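Bacterial regulatory proteins, tetR family (Corynebacterium glutamicum, PDB 3AQT) probably binds DNA as a TetR-family transcriptional repressor, with resorcinol as its inducer held in a pocket of an all-helical fold. Local coordinates at residues B[60-65]-B[69-74]; B[96-101]-B[141-146]. All blocks are in the same frame, centred on the assembly; numbering follows the deposited sequence.

Interaction 1: B[60-65]-B[69-74]; sequences AERGVD and IAEITE
With chi1 at -68°, Arg62 sets its CG opposite its own carbonyl carbon and then bends at chi3, which brings the guanidinium to the carboxylate of Glu71, a side chain that leaves its helix with CG opposite the backbone N (chi1 -170°) and runs on fully extended. The pair lies at the surface of the DNA-binding region of a TetR-family protein: Arg62 ends helix 41-62, and Glu71 sits on helix 69-75, within the predicted helix-turn-helix motif. The two side chains reach for each other from opposite directions, across backbones whose nearest CA atoms, those of Arg62 and Glu71, are 11.7 Å apart. Arg62 NH2 forms a salt bridge with Glu71 OE1 at 2.5 Å; the guanidinium and carboxylate planes are nearly parallel, 4° apart, but OE1 approaches obliquely, so the two groups are not coplanar. Because NH2 is modelled too close to the carboxylate, the pairing is plausible but its exact geometry is doubtful. Just after Arg62, Gly63 leaves the helical conformation with positive phi. On the same helix as Glu71, the buried Ile72 lies against Leu51 and Ala55 of helix 41-62, and its carbonyl oxygen takes a hydrogen bond from Ser54 OG. A second acidic group stands near the salt bridge without touching it: Glu61 OE1 lies 6.3 Å from Glu71 OE1.

Interaction 2: B[96-101]-B[141-146]; sequences AVAEDA and GGFFIQ
Val97 is the first residue of 96-101 to meet Phe143, in a buried helix-helix packing of the TetR fold that joins helix 90-111 to the short helix 138-146. Its CG1 comes to the edge of the phenyl ring, near the ring plane, 3.9 Å from Phe143 CZ; with chi1 at 170°, CG1 lies opposite the backbone N, and the two side chains cross at about a right angle. Ala98 follows over one face of the ring. Its CA makes a CH-pi contact with the Phe143 ring, 4.1 Å from the centroid and displaced toward the rim, while its CB packs 3.9 Å from Phe143 CD1. The CB of Glu99 points away from helix 138-146, and its carboxylate forms a salt bridge with Arg156, while Asp100 pairs with Arg56 of helix 41-62. One turn on from Val97, Ala101 points back toward helix 138-146. Phe143 thus meets Val97, Ala98 and Ala101 between helix segments whose axes pass 11.0 Å apart at an angle of 131°. Ala101 CB approaches the same ring obliquely, 3.7 Å from Phe143 CE2.

Interaction 1 closes before interaction 2 opens along the chain, and their centres lie 13 Å apart. The first is a surface ion pair between the end of helix 41-62 and helix 69-75; the second, deeper in the chain, packs helix 90-111 on helix 138-146. The loop of 60-65 joins them: Val64 CG1 lies 4.1 Å from Phe143 CE1, Val64 CG2 is 3.9 Å from Gly142 CA, and Asp65 CB packs against Gln146. Helix 90-111 also contributes Leu109 to the resorcinol pocket, with the side chain of Ala101 about 13 Å from the ligand. Interaction 1 thus lies in the DNA-binding region, whereas interaction 2 lies between that region and the ligand-binding part, without reaching the pocket.

Interaction 1: B[60-65]-B[69-74]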
loop_
_atom_site.group_PDB
_atom_site.type_symbol
_atom_site.label_atom_id
_atom_site.label_comp_id
_atom_site.label_asym_id
_atom_site.label_seq_id
_atom_site.Cartn_x
_atom_site.Cartn_y
_atom_site.Cartn_z
ATOM N N ALA B 60 4.056 8.425 -22.038
ATOM C CA ALA B 60 3.257 9.612 -21.755
ATOM C C ALA B 60 2.135 9.732 -22.776
ATOM O O ALA B 60 1.034 10.176 -22.458
ATOM C CB ALA B 60 4.131 10.848 -21.796
ATOM N N GLU B 61 2.421 9.326 -24.006
ATOM C CA GLU B 61 1.439 9.397 -25.075
ATOM C C GLU B 61 0.458 8.224 -25.058
ATOM O O GLU B 61 -0.744 8.425 -25.177
ATOM C CB GLU B 61 2.153 9.448 -26.431
ATOM C CG GLU B 61 3.301 10.449 -26.477
ATOM C CD GLU B 61 4.095 10.403 -27.782
ATOM O OE1 GLU B 61 4.405 9.288 -28.249
ATOM O OE2 GLU B 61 4.428 11.482 -28.329
ATOM N N ARG B 62 0.961 7.007 -24.881
ATOM C CA ARG B 62 0.094 5.835 -24.912
ATOM C C ARG B 62 -0.170 5.039 -23.633
ATOM O O ARG B 62 -0.991 4.128 -23.649
ATOM C CB ARG B 62 0.593 4.868 -25.986
ATOM C CG ARG B 62 0.436 5.380 -27.409
ATOM C CD ARG B 62 0.665 4.251 -28.394
ATOM N NE ARG B 62 2.013 3.714 -28.263
ATOM C CZ ARG B 62 3.093 4.294 -28.773
ATOM N NH1 ARG B 62 2.989 5.425 -29.459
ATOM N NH2 ARG B 62 4.282 3.754 -28.570
ATOM N N GLY B 63 0.502 5.362 -22.534
ATOM C CA GLY B 63 0.281 4.613 -21.305
ATOM C C GLY B 63 1.442 3.673 -21.046
ATOM O O GLY B 63 1.924 3.026 -21.968
ATOM N N VAL B 64 1.894 3.590 -19.801
ATOM C CA VAL B 64 3.030 2.738 -19.459
ATOM C C VAL B 64 2.826 1.286 -19.877
ATOM O O VAL B 64 3.787 0.561 -20.160
ATOM C CB VAL B 64 3.322 2.761 -17.933
ATOM C CG1 VAL B 64 3.450 4.194 -17.441
ATOM C CG2 VAL B 64 2.223 2.050 -17.187
ATOM N N ASP B 65 1.566 0.874 -19.928
ATOM C CA ASP B 65 1.221 -0.497 -20.267
ATOM C C ASP B 65 1.140 -0.801 -21.764
ATOM O O ASP B 65 1.179 -1.964 -22.166
ATOM C CB ASP B 65 -0.108 -0.851 -19.591
ATOM C CG ASP B 65 -0.424 -2.332 -19.669
ATOM O OD1 ASP B 65 0.435 -3.145 -19.250
ATOM O OD2 ASP B 65 -1.532 -2.675 -20.149
ATOM N N ILE B 69 9.370 -2.791 -25.345
ATOM C CA ILE B 69 10.756 -2.372 -25.410
ATOM C C ILE B 69 11.283 -2.234 -26.835
ATOM O O ILE B 69 12.295 -1.574 -27.066
ATOM C CB ILE B 69 11.676 -3.319 -24.578
ATOM C CG1 ILE B 69 12.247 -4.411 -25.460
ATOM C CG2 ILE B 69 10.904 -3.911 -23.405
ATOM C CD1 ILE B 69 13.603 -4.085 -26.064
ATOM N N ALA B 70 10.609 -2.847 -27.796
ATOM C CA ALA B 70 11.060 -2.729 -29.176
ATOM C C ALA B 70 10.882 -1.280 -29.609
ATOM O O ALA B 70 11.774 -0.676 -30.198
ATOM C CB ALA B 70 10.253 -3.648 -30.084
ATOM N N GLU B 71 9.723 -0.719 -29.303
ATOM C CA GLU B 71 9.459 0.658 -29.673
ATOM C C GLU B 71 10.355 1.631 -28.890
ATOM O O GLU B 71 10.769 2.667 -29.401
ATOM C CB GLU B 71 7.985 0.978 -29.441
ATOM C CG GLU B 71 7.579 2.310 -30.013
ATOM C CD GLU B 71 6.081 2.502 -30.042
ATOM O OE1 GLU B 71 5.640 3.528 -30.614
ATOM O OE2 GLU B 71 5.355 1.634 -29.496
ATOM N N ILE B 72 10.659 1.280 -27.648
ATOM C CA ILE B 72 11.503 2.105 -26.799
ATOM C C ILE B 72 12.939 2.114 -27.308
ATOM O O ILE B 72 13.610 3.146 -27.278
ATOM C CB ILE B 72 11.466 1.580 -25.347
ATOM C CG1 ILE B 72 10.095 1.880 -24.740
ATOM C CG2 ILE B 72 12.584 2.196 -24.523
ATOM C CD1 ILE B 72 9.782 1.124 -23.450
ATOM N N THR B 73 13.414 0.964 -27.770
ATOM C CA THR B 73 14.774 0.876 -28.277
ATOM C C THR B 73 14.879 1.623 -29.599
ATOM O O THR B 73 15.930 2.158 -29.938
ATOM C CB THR B 73 15.214 -0.590 -28.473
ATOM O OG1 THR B 73 14.209 -1.295 -29.205
ATOM C CG2 THR B 73 15.419 -1.269 -27.133
ATOM N N GLU B 74 13.784 1.662 -30.345
ATOM C CA GLU B 74 13.781 2.375 -31.609
ATOM C C GLU B 74 13.903 3.864 -31.293
ATOM O O GLU B 74 14.729 4.564 -31.870
ATOM C CB GLU B 74 12.484 2.103 -32.379
ATOM C CG GLU B 74 12.433 2.757 -33.758
ATOM C CD GLU B 74 11.151 2.439 -34.531
ATOM O OE1 GLU B 74 10.055 2.852 -34.081
ATOM O OE2 GLU B 74 11.243 1.775 -35.593
#

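Interaction 2: B[96-101]-B[141-146]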
loop_
_atom_site.group_PDB
_atom_site.type_symbol
_atom_site.label_atom_id
_atom_site.label_comp_id
_atom_site.label_asym_id
_atom_site.label_seq_id
_atom_site.Cartn_x
_atom_site.Cartn_y
_atom_site.Cartn_z
ATOM N N ALA B 96 12.901 3.606 -13.295
ATOM C CA ALA B 96 13.684 4.796 -13.608
ATOM C C ALA B 96 12.763 5.889 -14.125
ATOM O O ALA B 96 12.929 7.055 -13.781
ATOM C CB ALA B 96 14.747 4.475 -14.641
ATOM N N VAL B 97 11.787 5.510 -14.944
ATOM C CA VAL B 97 10.836 6.471 -15.486
ATOM C C VAL B 97 9.982 7.053 -14.354
ATOM O O VAL B 97 9.697 8.252 -14.335
ATOM C CB VAL B 97 9.927 5.800 -16.559
ATOM C CG1 VAL B 97 8.775 6.717 -16.949
ATOM C CG2 VAL B 97 10.758 5.476 -17.789
ATOM N N ALA B 98 9.574 6.201 -13.415
ATOM C CA ALA B 98 8.771 6.650 -12.276
ATOM C C ALA B 98 9.605 7.574 -11.381
ATOM O O ALA B 98 9.104 8.579 -10.883
ATOM C CB ALA B 98 8.269 5.449 -11.470
ATOM N N GLU B 99 10.877 7.235 -11.176
ATOM C CA GLU B 99 11.741 8.078 -10.353
ATOM C C GLU B 99 11.810 9.466 -10.973
ATOM O O GLU B 99 11.721 10.481 -10.275
ATOM C CB GLU B 99 13.158 7.502 -10.247
ATOM C CG GLU B 99 13.321 6.418 -9.190
ATOM C CD GLU B 99 14.783 6.155 -8.830
ATOM O OE1 GLU B 99 15.676 6.877 -9.327
ATOM O OE2 GLU B 99 15.044 5.225 -8.037
ATOM N N ASP B 100 11.965 9.504 -12.291
ATOM C CA ASP B 100 12.049 10.757 -13.007
ATOM C C ASP B 100 10.777 11.573 -12.782
ATOM O O ASP B 100 10.837 12.771 -12.524
ATOM C CB ASP B 100 12.262 10.485 -14.501
ATOM C CG ASP B 100 12.341 11.759 -15.324
ATOM O OD1 ASP B 100 13.359 12.481 -15.217
ATOM O OD2 ASP B 100 11.382 12.041 -16.075
ATOM N N ALA B 101 9.624 10.921 -12.865
ATOM C CA ALA B 101 8.356 11.620 -12.663
ATOM C C ALA B 101 8.171 12.130 -11.226
ATOM O O ALA B 101 7.798 13.284 -11.009
ATOM C CB ALA B 101 7.189 10.712 -13.045
ATOM N N GLY B 141 -1.038 7.744 -13.474
ATOM C CA GLY B 141 -2.061 6.771 -13.160
ATOM C C GLY B 141 -1.537 5.381 -13.437
ATOM O O GLY B 141 -1.852 4.431 -12.727
ATOM N N GLY B 142 -0.723 5.263 -14.478
ATOM C CA GLY B 142 -0.158 3.977 -14.827
ATOM C C GLY B 142 0.815 3.482 -13.776
ATOM O O GLY B 142 0.916 2.280 -13.546
ATOM N N PHE B 143 1.537 4.398 -13.139
ATOM C CA PHE B 143 2.498 4.011 -12.110
ATOM C C PHE B 143 1.793 3.388 -10.906
ATOM O O PHE B 143 2.180 2.324 -10.424
ATOM C CB PHE B 143 3.307 5.225 -11.623
ATOM C CG PHE B 143 4.134 5.891 -12.693
ATOM C CD1 PHE B 143 4.974 5.143 -13.514
ATOM C CD2 PHE B 143 4.085 7.274 -12.870
ATOM C CE1 PHE B 143 5.752 5.759 -14.494
ATOM C CE2 PHE B 143 4.860 7.905 -13.850
ATOM C CZ PHE B 143 5.695 7.143 -14.664
ATOM N N PHE B 144 0.751 4.058 -10.428
ATOM C CA PHE B 144 0.013 3.592 -9.260
ATOM C C PHE B 144 -0.810 2.324 -9.427
ATOM O O PHE B 144 -1.201 1.713 -8.437
ATOM C CB PHE B 144 -0.872 4.720 -8.735
ATOM C CG PHE B 144 -0.102 5.817 -8.064
ATOM C CD1 PHE B 144 0.291 5.697 -6.741
ATOM C CD2 PHE B 144 0.278 6.944 -8.771
ATOM C CE1 PHE B 144 1.052 6.682 -6.129
ATOM C CE2 PHE B 144 1.040 7.936 -8.169
ATOM C CZ PHE B 144 1.427 7.802 -6.844
ATOM N N ILE B 145 -1.067 1.918 -10.666
ATOM C CA ILE B 145 -1.851 0.710 -10.903
ATOM C C ILE B 145 -0.993 -0.464 -11.365
ATOM O O ILE B 145 -0.858 -1.450 -10.643
ATOM C CB ILE B 145 -2.980 0.965 -11.936
ATOM C CG1 ILE B 145 -2.392 1.523 -13.235
ATOM C CG2 ILE B 145 -4.006 1.933 -11.353
ATOM C CD1 ILE B 145 -3.401 1.843 -14.353
ATOM N N GLN B 146 -0.406 -0.353 -12.557
ATOM C CA GLN B 146 0.432 -1.414 -13.118
ATOM C C GLN B 146 1.836 -1.552 -12.523
ATOM O O GLN B 146 2.693 -2.207 -13.118
ATOM C CB GLN B 146 0.583 -1.238 -14.634
ATOM C CG GLN B 146 -0.606 -1.668 -15.469
ATOM C CD GLN B 146 -1.435 -0.497 -15.939
ATOM O OE1 GLN B 146 -0.905 0.473 -16.480
ATOM N NE2 GLN B 146 -2.745 -0.580 -15.744
#